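Local coordinates for phosphatidylserine synthase (Haemophilus influenzae, PDB 3HSI), which is an enzyme of the phospholipase D superfamily, built around two mixed beta-sheets flanked by helices, at residues Tyr74-Lys77 and Gln78-Pro81; Ala108-Tyr111 and Cys112-Arg115; Ser333-Arg336 and Arg337-Lys341; Leu441-Lys444 and Phe445-Lys449. All coordinates share one frame; numbering follows the deposited sequence. Where two conformers were deposited one is given.

How the interactions relate
The four contacts follow one another along the chain, each lying within a single helix and, in interactions 1 and 4, running past its C-terminal end. Interactions 1 and 2 sit together, their centres about 17 Å apart, on helices 64-79 and 107-118; the hydroxyl of Y74 touches the backbone of Q114 and R115. Interactions 3 and 4, on helices 327-341 and 436-447, also have centres about 17 Å apart, with nearest atoms about 5 Å apart. Centres of interactions 1 and 3 are about 53 Å apart, on opposite sides of the chain's centre. Helices 64-79 and 107-118 connect parallel strands of one sheet; helix 327-341 lies on the other, and helix 436-447 packs against that helix.

Interaction 1. Residues Tyr74-Lys77 and Gln78-Pro81; sequences YRVK and QENP
N80, the first residue to leave helical geometry after helix 64-79, grips the carbonyl oxygen of V76 twice. Its side-chain ND2 donates to V76 O over 2.8 Å, and its backbone N reaches the same oxygen in a weak, more bent bond. The side chain folds back over the last turn because CG stands beside the residue's own N (chi1 -53°), although V76 O still lies 21° out of the amide plane. K77 supplies a second tie, to P81. Bending at chi2 (68°), its chain runs past the helix end until NZ is 2.8 Å from P81 O, which it approaches from above the carbonyl plane. The same NZ also donates to L83 O.

The closely packed part is made by the buried side chains of Y74, V76 and K77: V76 rests on I46 of helix 35-48, the ring of Y74 stacks on that of Y118, and K77 reaches M126. The last regular helical bonds are Q78 N to Y74 O at 2.8 Å and E79 N to R75 O at 3.2 Å.

The outer side is looser. R75 and E79, both exposed, meet with E79 OE2 over the centre of the guanidinium face, 3.6 Å from R75 CZ. The salt bridge from R75 NH1 to E79 OE1 is long at 3.6 Å and uses no directed N-H; since E79 has a second conformer, the pairing is doubtful. Hydrogen bonds from an amide and an ammonium to backbone carbonyls thus tie down the turn toward strand 84-90, while the surface ion pair probably adds little beyond general electrostatic attraction.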
loop_
_atom_site.group_PDB
_atom_site.type_symbol
_atom_site.label_atom_id
_atom_site.label_comp_id
_atom_site.label_asym_id
_atom_site.label_seq_id
_atom_site.Cartn_x
_atom_site.Cartn_y
_atom_site.Cartn_z
ATOM N N TYR C 74 -22.651 1.639 30.982
ATOM C CA TYR C 74 -23.871 0.863 31.165
ATOM C C TYR C 74 -24.649 1.438 32.333
ATOM O O TYR C 74 -25.866 1.472 32.310
ATOM C CB TYR C 74 -23.553 -0.622 31.394
ATOM C CG TYR C 74 -23.456 -1.408 30.107
ATOM C CD1 TYR C 74 -24.602 -1.968 29.525
ATOM C CD2 TYR C 74 -22.237 -1.613 29.486
ATOM C CE1 TYR C 74 -24.537 -2.687 28.341
ATOM C CE2 TYR C 74 -22.160 -2.328 28.288
ATOM C CZ TYR C 74 -23.317 -2.867 27.730
ATOM O OH TYR C 74 -23.256 -3.568 26.563
ATOM N N ARG C 75 -23.934 1.909 33.347
ATOM C CA ARG C 75 -24.592 2.508 34.487
ATOM C C ARG C 75 -25.369 3.771 34.076
ATOM O O ARG C 75 -26.537 3.907 34.449
ATOM C CB ARG C 75 -23.583 2.764 35.609
ATOM C CG ARG C 75 -24.125 3.490 36.825
ATOM C CD ARG C 75 -22.956 3.793 37.774
ATOM N NE ARG C 75 -23.197 4.834 38.788
ATOM C CZ ARG C 75 -23.267 6.149 38.552
ATOM N NH1 ARG C 75 -23.180 6.640 37.309
ATOM N NH2 ARG C 75 -23.461 6.983 39.574
ATOM N N VAL C 76 -24.753 4.671 33.295
ATOM C CA VAL C 76 -25.451 5.906 32.921
ATOM C C VAL C 76 -26.574 5.619 31.945
ATOM O O VAL C 76 -27.632 6.263 32.000
ATOM C CB VAL C 76 -24.541 7.049 32.377
ATOM C CG1 VAL C 76 -23.756 7.620 33.495
ATOM C CG2 VAL C 76 -23.650 6.590 31.214
ATOM N N LYS C 77 -26.326 4.634 31.078
ATOM C CA LYS C 77 -27.280 4.193 30.079
ATOM C C LYS C 77 -28.495 3.525 30.718
ATOM O O LYS C 77 -29.599 3.644 30.215
ATOM C CB LYS C 77 -26.598 3.259 29.093
ATOM C CG LYS C 77 -27.504 2.732 28.028
ATOM C CD LYS C 77 -27.954 3.818 27.050
ATOM C CE LYS C 77 -29.166 3.333 26.295
ATOM N NZ LYS C 77 -29.570 4.294 25.238
ATOM N N GLN C 78 -28.299 2.837 31.834
ATOM C CA GLN C 78 -29.414 2.244 32.528
ATOM C C GLN C 78 -30.248 3.294 33.299
ATOM O O GLN C 78 -31.446 3.111 33.461
ATOM C CB GLN C 78 -29.030 0.979 33.346
ATOM C CG GLN C 78 -28.356 1.215 34.684
ATOM C CD GLN C 78 -27.566 -0.001 35.205
ATOM O OE1 GLN C 78 -27.534 -1.064 34.579
ATOM N NE2 GLN C 78 -26.920 0.166 36.360
ATOM N N GLU C 79 -29.588 4.370 33.734
ATOM C CA GLU C 79 -30.233 5.536 34.352
ATOM C C GLU C 79 -30.941 6.441 33.319
ATOM O O GLU C 79 -31.940 7.085 33.642
ATOM C CB GLU C 79 -29.197 6.366 35.133
ATOM C CG GLU C 79 -28.393 5.584 36.173
ATOM C CD GLU C 79 -27.164 6.342 36.718
ATOM O OE1 GLU C 79 -26.539 7.130 35.972
ATOM O OE2 GLU C 79 -26.814 6.134 37.905
ATOM N N ASN C 80 -30.412 6.485 32.089
ATOM C CA ASN C 80 -30.897 7.379 31.004
ATOM C C ASN C 80 -31.136 6.568 29.719
ATOM O O ASN C 80 -30.242 6.486 28.871
ATOM C CB ASN C 80 -29.875 8.501 30.694
ATOM C CG ASN C 80 -29.443 9.307 31.945
ATOM O OD1 ASN C 80 -30.120 10.257 32.354
ATOM N ND2 ASN C 80 -28.307 8.930 32.540
ATOM N N PRO C 81 -32.319 5.930 29.579
ATOM C CA PRO C 81 -32.545 5.038 28.417
ATOM C C PRO C 81 -32.428 5.690 27.033
ATOM O O PRO C 81 -32.138 4.988 26.066
ATOM C CB PRO C 81 -33.966 4.493 28.620
ATOM C CG PRO C 81 -34.505 5.127 29.868
ATOM C CD PRO C 81 -33.397 5.849 30.582
#

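Interaction 2. Residues Ala108-Tyr111 and Cys112-Arg115; sequences ADWY and CEQR
A108 through Y111 offer their carbonyl oxygens to the backbone nitrogens of C112 through R115, four successive bonds of regular alpha-helix within helix 107-118. All four are nearly straight: Q114 N to W110 O, for example, measures 2.9 Å with an N-H...O angle of 178°, and E113 N to D109 O is 3.0 Å.

On this frame the side chain of Q114 lies across the indole of W110. Its CG makes a CH-pi contact with the five-membered ring, 3.8 Å from the centroid, and the amide beyond it is inclined 28° to the ring. A bend at chi2 (-43°) keeps the amide close to the indole. Q114 NE2 comes within 3.3 Å of W110 NE1, but both are donors, so no hydrogen bond joins them. Both residues turn instead to Q67: W110 NE1 donates to Q67 OE1, and Q67 NE2 donates to Q114 OE1. One glutamine of helix 64-79 thus satisfies a polar atom on each of the two buried side chains.

Helix 107-118 leads from strand 84-90 to strand 127-130, parallel neighbours in one mixed sheet, and here it packs against helix 64-79, the helix of the preceding beta-alpha-beta unit. W110 and Q114 both rest on L70 of that helix.

At the indole's edge, E113 OE2 lies near the ring plane, 4.1 Å from W110 CD1. The other side chains go to different partners: the ring of Y111 stacks on F127 while its OH bonds to W60 O, and the extended chain of R115 carries its guanidinium to salt bridges with D205 and D123.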
loop_
_atom_site.group_PDB
_atom_site.type_symbol
_atom_site.label_atom_id
_atom_site.label_comp_id
_atom_site.label_asym_id
_atom_site.label_seq_id
_atom_site.Cartn_x
_atom_site.Cartn_y
_atom_site.Cartn_z
ATOM N N ALA C 108 -14.273 -7.793 20.353
ATOM C CA ALA C 108 -15.648 -8.006 19.838
ATOM C C ALA C 108 -16.421 -9.094 20.634
ATOM O O ALA C 108 -17.559 -8.885 21.043
ATOM C CB ALA C 108 -15.635 -8.332 18.309
ATOM N N ASP C 109 -15.785 -10.230 20.905
ATOM C CA ASP C 109 -16.448 -11.276 21.697
ATOM C C ASP C 109 -16.858 -10.701 23.050
ATOM O O ASP C 109 -17.982 -10.916 23.505
ATOM C CB ASP C 109 -15.546 -12.495 21.903
ATOM C CG ASP C 109 -15.223 -13.196 20.625
ATOM O OD1 ASP C 109 -16.105 -13.246 19.749
ATOM O OD2 ASP C 109 -14.095 -13.732 20.495
ATOM N N TRP C 110 -15.960 -9.939 23.664
ATOM C CA TRP C 110 -16.238 -9.306 24.956
ATOM C C TRP C 110 -17.386 -8.243 24.926
ATOM O O TRP C 110 -18.210 -8.180 25.847
ATOM C CB TRP C 110 -14.917 -8.801 25.600
ATOM C CG TRP C 110 -15.079 -7.975 26.856
ATOM C CD1 TRP C 110 -15.444 -8.424 28.097
ATOM C CD2 TRP C 110 -14.876 -6.559 26.987
ATOM N NE1 TRP C 110 -15.487 -7.370 28.995
ATOM C CE2 TRP C 110 -15.155 -6.216 28.336
ATOM C CE3 TRP C 110 -14.484 -5.541 26.096
ATOM C CZ2 TRP C 110 -15.048 -4.906 28.812
ATOM C CZ3 TRP C 110 -14.363 -4.242 26.580
ATOM C CH2 TRP C 110 -14.657 -3.936 27.925
ATOM N N TYR C 111 -17.456 -7.427 23.882
ATOM C CA TYR C 111 -18.546 -6.470 23.769
ATOM C C TYR C 111 -19.892 -7.201 23.779
ATOM O O TYR C 111 -20.806 -6.761 24.465
ATOM C CB TYR C 111 -18.440 -5.586 22.519
ATOM C CG TYR C 111 -17.116 -4.879 22.263
ATOM C CD1 TYR C 111 -16.388 -4.278 23.302
ATOM C CD2 TYR C 111 -16.597 -4.786 20.943
ATOM C CE1 TYR C 111 -15.170 -3.631 23.058
ATOM C CE2 TYR C 111 -15.388 -4.132 20.691
ATOM C CZ TYR C 111 -14.679 -3.560 21.753
ATOM O OH TYR C 111 -13.484 -2.916 21.511
ATOM N N CYS C 112 -19.994 -8.328 23.051
ATOM C CA CYS C 112 -21.221 -9.169 23.040
ATOM C C CYS C 112 -21.545 -9.761 24.385
ATOM O O CYS C 112 -22.700 -9.755 24.808
ATOM C CB CYS C 112 -21.066 -10.351 22.131
ATOM S SG CYS C 112 -20.875 -9.920 20.467
ATOM N N GLU C 113 -20.523 -10.323 25.021
ATOM C CA GLU C 113 -20.655 -10.861 26.338
ATOM C C GLU C 113 -21.253 -9.801 27.286
ATOM O O GLU C 113 -22.267 -10.051 27.934
ATOM C CB GLU C 113 -19.300 -11.364 26.826
ATOM C CG GLU C 113 -19.281 -11.707 28.312
ATOM C CD GLU C 113 -17.874 -11.811 28.894
ATOM O OE1 GLU C 113 -17.699 -11.452 30.075
ATOM O OE2 GLU C 113 -16.937 -12.243 28.176
ATOM N N GLN C 114 -20.634 -8.624 27.348
ATOM C CA GLN C 114 -21.140 -7.516 28.172
ATOM C C GLN C 114 -22.590 -7.120 27.869
ATOM O O GLN C 114 -23.388 -6.986 28.764
ATOM C CB GLN C 114 -20.210 -6.283 28.077
ATOM C CG GLN C 114 -18.811 -6.532 28.646
ATOM C CD GLN C 114 -18.852 -7.294 29.972
ATOM O OE1 GLN C 114 -19.267 -6.762 30.985
ATOM N NE2 GLN C 114 -18.416 -8.533 29.957
ATOM N N ARG C 115 -22.909 -6.920 26.603
ATOM C CA ARG C 115 -24.273 -6.604 26.186
ATOM C C ARG C 115 -25.310 -7.670 26.624
ATOM O O ARG C 115 -26.390 -7.326 27.137
ATOM C CB ARG C 115 -24.291 -6.389 24.675
ATOM C CG ARG C 115 -25.662 -6.172 24.119
ATOM C CD ARG C 115 -25.599 -5.821 22.658
ATOM N NE ARG C 115 -26.946 -5.534 22.195
ATOM C CZ ARG C 115 -27.234 -5.057 21.001
ATOM N NH1 ARG C 115 -26.250 -4.821 20.145
ATOM N NH2 ARG C 115 -28.498 -4.816 20.660
#

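Interaction 3. Residues Ser333-Arg336 and Arg337-Lys341; sequences SNLR and RFCEK
N334 and R337 run side by side and are joined at their ends by a hydrogen bond from R337 NH1 to N334 OD1. The modelled separation of 2.5 Å is very short, and its exact length is doubtful, but the geometry is sensible: the oxygen lies at the edge of the guanidinium, near its plane, while the amide is turned 78° to it. A bend at chi3 (89°) swings the guanidinium of R337 back along the helix to N334. The same OD1 also accepts a hydrogen bond from K455 NZ of helix 450-457.

The backbone carrying this pair is regular helix, with R337 N bonded to S333 O at 3.0 Å and C339 N to L335 O at 2.9 Å. Away from N334, R336 extends to give its NE to L428 O.

The apolar face is built from L335, F338 and C339. L335 CD1 touches C339 SG at 4.0 Å and F338 CD2 at 4.3 Å. All three side chains lie against strand 351-356, with L335 and F338 reaching strand 300-306 as well, and the F338 ring meets F342 edge-to-face. Helix 327-341 is thus amphipathic, its apolar side laid on the sheet. On its polar side, an amide oxygen shared by arginine and lysine is probably polarised by both and may partly offset the repulsion between the two cations.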
loop_
_atom_site.group_PDB
_atom_site.type_symbol
_atom_site.label_atom_id
_atom_site.label_comp_id
_atom_site.label_asym_id
_atom_site.label_seq_id
_atom_site.Cartn_x
_atom_site.Cartn_y
_atom_site.Cartn_z
ATOM N N SER C 333 18.274 3.633 15.349
ATOM C CA SER C 333 19.411 3.821 14.464
ATOM C C SER C 333 19.117 4.836 13.351
ATOM O O SER C 333 20.021 5.531 12.897
ATOM C CB SER C 333 19.987 2.492 13.943
ATOM O OG SER C 333 18.980 1.678 13.453
ATOM N N ASN C 334 17.843 4.956 12.970
ATOM C CA ASN C 334 17.427 6.019 12.075
ATOM C C ASN C 334 17.571 7.421 12.717
ATOM O O ASN C 334 18.056 8.363 12.078
ATOM C CB ASN C 334 16.028 5.731 11.474
ATOM C CG ASN C 334 16.115 4.784 10.238
ATOM O OD1 ASN C 334 16.780 5.108 9.260
ATOM N ND2 ASN C 334 15.477 3.625 10.300
ATOM N N LEU C 335 17.177 7.538 13.982
ATOM C CA LEU C 335 17.477 8.734 14.777
ATOM C C LEU C 335 18.986 9.014 14.866
ATOM O O LEU C 335 19.445 10.141 14.670
ATOM C CB LEU C 335 16.903 8.569 16.177
ATOM C CG LEU C 335 17.088 9.795 17.053
ATOM C CD1 LEU C 335 16.344 10.999 16.446
ATOM C CD2 LEU C 335 16.578 9.473 18.435
ATOM N N ARG C 336 19.779 7.985 15.129
ATOM C CA ARG C 336 21.229 8.200 15.216
ATOM C C ARG C 336 21.800 8.779 13.911
ATOM O O ARG C 336 22.636 9.688 13.945
ATOM C CB ARG C 336 21.983 6.930 15.635
ATOM C CG ARG C 336 23.385 7.220 16.212
ATOM C CD ARG C 336 24.022 5.920 16.685
ATOM N NE ARG C 336 25.298 6.111 17.371
ATOM C CZ ARG C 336 26.473 6.090 16.765
ATOM N NH1 ARG C 336 26.544 5.905 15.451
ATOM N NH2 ARG C 336 27.582 6.256 17.467
ATOM N N ARG C 337 21.353 8.243 12.781
ATOM C CA ARG C 337 21.746 8.752 11.473
ATOM C C ARG C 337 21.337 10.217 11.243
ATOM O O ARG C 337 22.074 10.997 10.631
ATOM C CB ARG C 337 21.145 7.887 10.356
ATOM C CG ARG C 337 21.923 7.987 9.073
ATOM C CD ARG C 337 21.498 6.942 8.033
ATOM N NE ARG C 337 20.405 7.420 7.179
ATOM C CZ ARG C 337 19.116 7.094 7.334
ATOM N NH1 ARG C 337 18.732 6.287 8.323
ATOM N NH2 ARG C 337 18.203 7.577 6.491
ATOM N N PHE C 338 20.142 10.561 11.705
ATOM C CA PHE C 338 19.627 11.917 11.627
ATOM C C PHE C 338 20.463 12.884 12.462
ATOM O O PHE C 338 20.776 13.985 12.011
ATOM C CB PHE C 338 18.196 11.903 12.143
ATOM C CG PHE C 338 17.556 13.242 12.206
ATOM C CD1 PHE C 338 17.080 13.855 11.050
ATOM C CD2 PHE C 338 17.367 13.874 13.457
ATOM C CE1 PHE C 338 16.445 15.114 11.135
ATOM C CE2 PHE C 338 16.728 15.109 13.563
ATOM C CZ PHE C 338 16.250 15.739 12.411
ATOM N N CYS C 339 20.819 12.466 13.670
ATOM C CA CYS C 339 21.625 13.278 14.580
ATOM C C CYS C 339 23.050 13.417 14.088
ATOM O O CYS C 339 23.757 14.361 14.440
ATOM C CB CYS C 339 21.611 12.671 15.976
ATOM S SG CYS C 339 19.951 12.756 16.759
ATOM N N GLU C 340 23.483 12.469 13.280
ATOM C CA GLU C 340 24.807 12.578 12.706
ATOM C C GLU C 340 24.776 13.567 11.535
ATOM O O GLU C 340 25.627 14.455 11.444
ATOM C CB GLU C 340 25.343 11.210 12.278
ATOM C CG GLU C 340 26.774 11.336 11.815
ATOM C CD GLU C 340 27.366 10.075 11.245
ATOM O OE1 GLU C 340 26.954 8.948 11.615
ATOM O OE2 GLU C 340 28.287 10.224 10.418
ATOM N N LYS C 341 23.786 13.418 10.652
ATOM C CA LYS C 341 23.589 14.355 9.552
ATOM C C LYS C 341 23.523 15.795 10.085
ATOM O O LYS C 341 24.191 16.689 9.545
ATOM C CB LYS C 341 22.318 13.995 8.797
ATOM C CG LYS C 341 22.009 14.904 7.652
ATOM C CD LYS C 341 20.668 14.535 7.043
ATOM C CE LYS C 341 20.324 15.364 5.826
ATOM N NZ LYS C 341 21.362 15.160 4.763
#

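Interaction 4. Residues Leu441-Lys444 and Phe445-Lys449; sequences LLKK and FARIK
A Schellman motif closes helix 436-447, and in the turn leading into it L441 lies alongside F445, both side chains pointing the same way. L441 CD1 comes within 3.5 Å of F445 CE2, a snug apolar contact. With CG anti to the backbone N (chi1 -159°), the leucine extends one methyl to the phenylalanine ring.

Three backbone bonds span this turn, the first of them joining L441 and F445 themselves. F445 N to L441 O and A446 N to L442 O are both 2.9 Å, and R447 N to K443 O lengthens to 3.2 Å. The side chain of R447 then doubles back so that K443 O lies over one face of its guanidinium, 3.6 Å from NH2. I448 brings its CG1 to 3.7 Å from K444 O.

Around this turn, L441 packs on M323 and A326 of its own chain, and L442 rests on Y329 and L330 of helix 327-341. F445 also leans on A450 and V454 of the following helix. The second subunit also reaches the turn: K444 meets L441 of that chain, while F445 and I448 both meet its M323. The L441-F445 pair therefore stands at the junction of two helices and the dimer contact.

I448 N bonds to F445 O at 3.2 Å, A450 N reaches that same oxygen, and K449 N makes a weak bond to A446 O. K449, with its positive phi of 55°, is the C-prime residue, completing a Schellman ending that passes the chain directly into helix 450-457.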
loop_
_atom_site.group_PDB
_atom_site.type_symbol
_atom_site.label_atom_id
_atom_site.label_comp_id
_atom_site.label_asym_id
_atom_site.label_seq_id
_atom_site.Cartn_x
_atom_site.Cartn_y
_atom_site.Cartn_z
ATOM N N LEU C 441 19.186 -9.361 12.540
ATOM C CA LEU C 441 17.962 -8.988 11.889
ATOM C C LEU C 441 18.133 -7.698 11.101
ATOM O O LEU C 441 17.787 -7.655 9.917
ATOM C CB LEU C 441 16.851 -8.854 12.929
ATOM C CG LEU C 441 15.408 -8.960 12.448
ATOM C CD1 LEU C 441 15.262 -10.072 11.426
ATOM C CD2 LEU C 441 14.524 -9.236 13.660
ATOM N N LEU C 442 18.684 -6.666 11.748
ATOM C CA LEU C 442 18.819 -5.356 11.119
ATOM C C LEU C 442 19.740 -5.430 9.891
ATOM O O LEU C 442 19.458 -4.819 8.862
ATOM C CB LEU C 442 19.297 -4.292 12.112
ATOM C CG LEU C 442 18.314 -3.835 13.210
ATOM C CD1 LEU C 442 19.015 -2.901 14.199
ATOM C CD2 LEU C 442 17.021 -3.177 12.669
ATOM N N LYS C 443 20.814 -6.210 10.007
ATOM C CA LYS C 443 21.722 -6.455 8.892
ATOM C C LYS C 443 21.016 -7.133 7.745
ATOM O O LYS C 443 21.188 -6.739 6.600
ATOM C CB LYS C 443 22.909 -7.311 9.331
ATOM C CG LYS C 443 24.110 -6.500 9.681
ATOM C CD LYS C 443 24.800 -7.074 10.888
ATOM C CE LYS C 443 26.022 -6.242 11.282
ATOM N NZ LYS C 443 26.243 -6.275 12.782
ATOM N N LYS C 444 20.234 -8.165 8.056
ATOM C CA LYS C 444 19.488 -8.899 7.045
ATOM C C LYS C 444 18.517 -7.977 6.278
ATOM O O LYS C 444 18.485 -7.964 5.034
ATOM C CB LYS C 444 18.717 -10.050 7.707
ATOM C CG LYS C 444 19.478 -11.375 7.828
ATOM C CD LYS C 444 18.790 -12.382 8.773
ATOM C CE LYS C 444 17.307 -12.061 8.992
ATOM N NZ LYS C 444 16.490 -13.260 9.368
ATOM N N PHE C 445 17.742 -7.201 7.029
ATOM C CA PHE C 445 16.783 -6.288 6.446
ATOM C C PHE C 445 17.449 -5.191 5.612
ATOM O O PHE C 445 17.085 -5.006 4.444
ATOM C CB PHE C 445 15.871 -5.718 7.518
ATOM C CG PHE C 445 14.720 -6.616 7.852
ATOM C CD1 PHE C 445 13.411 -6.131 7.826
ATOM C CD2 PHE C 445 14.932 -7.956 8.164
ATOM C CE1 PHE C 445 12.334 -6.982 8.123
ATOM C CE2 PHE C 445 13.878 -8.808 8.449
ATOM C CZ PHE C 445 12.574 -8.330 8.437
ATOM N N ALA C 446 18.446 -4.516 6.193
ATOM C CA ALA C 446 19.176 -3.436 5.517
ATOM C C ALA C 446 19.779 -3.850 4.160
ATOM O O ALA C 446 19.767 -3.063 3.212
ATOM C CB ALA C 446 20.259 -2.861 6.434
ATOM N N ARG C 447 20.285 -5.077 4.068
ATOM C CA ARG C 447 20.931 -5.591 2.844
ATOM C C ARG C 447 20.006 -5.610 1.615
ATOM O O ARG C 447 20.442 -5.357 0.495
ATOM C CB ARG C 447 21.484 -7.000 3.092
ATOM C CG ARG C 447 22.427 -7.514 1.997
ATOM C CD ARG C 447 23.169 -8.811 2.376
ATOM N NE ARG C 447 23.200 -9.074 3.822
ATOM C CZ ARG C 447 24.078 -8.560 4.685
ATOM N NH1 ARG C 447 25.027 -7.728 4.272
ATOM N NH2 ARG C 447 23.997 -8.877 5.974
ATOM N N ILE C 448 18.734 -5.934 1.828
ATOM C CA ILE C 448 17.774 -6.023 0.730
ATOM C C ILE C 448 16.707 -4.940 0.887
ATOM O O ILE C 448 15.602 -5.038 0.345
ATOM C CB ILE C 448 17.122 -7.413 0.653
ATOM C CG1 ILE C 448 16.466 -7.767 1.996
ATOM C CG2 ILE C 448 18.151 -8.455 0.181
ATOM C CD1 ILE C 448 15.638 -9.022 1.972
ATOM N N LYS C 449 17.052 -3.917 1.662
ATOM C CA LYS C 449 16.212 -2.734 1.841
ATOM C C LYS C 449 14.812 -3.078 2.313
ATOM O O LYS C 449 13.898 -2.301 2.112
ATOM C CB LYS C 449 16.115 -1.923 0.536
ATOM C CG LYS C 449 17.429 -1.719 -0.221
ATOM C CD LYS C 449 18.306 -0.662 0.446
ATOM C CE LYS C 449 19.659 -0.573 -0.249
ATOM N NZ LYS C 449 20.320 0.754 -0.024
#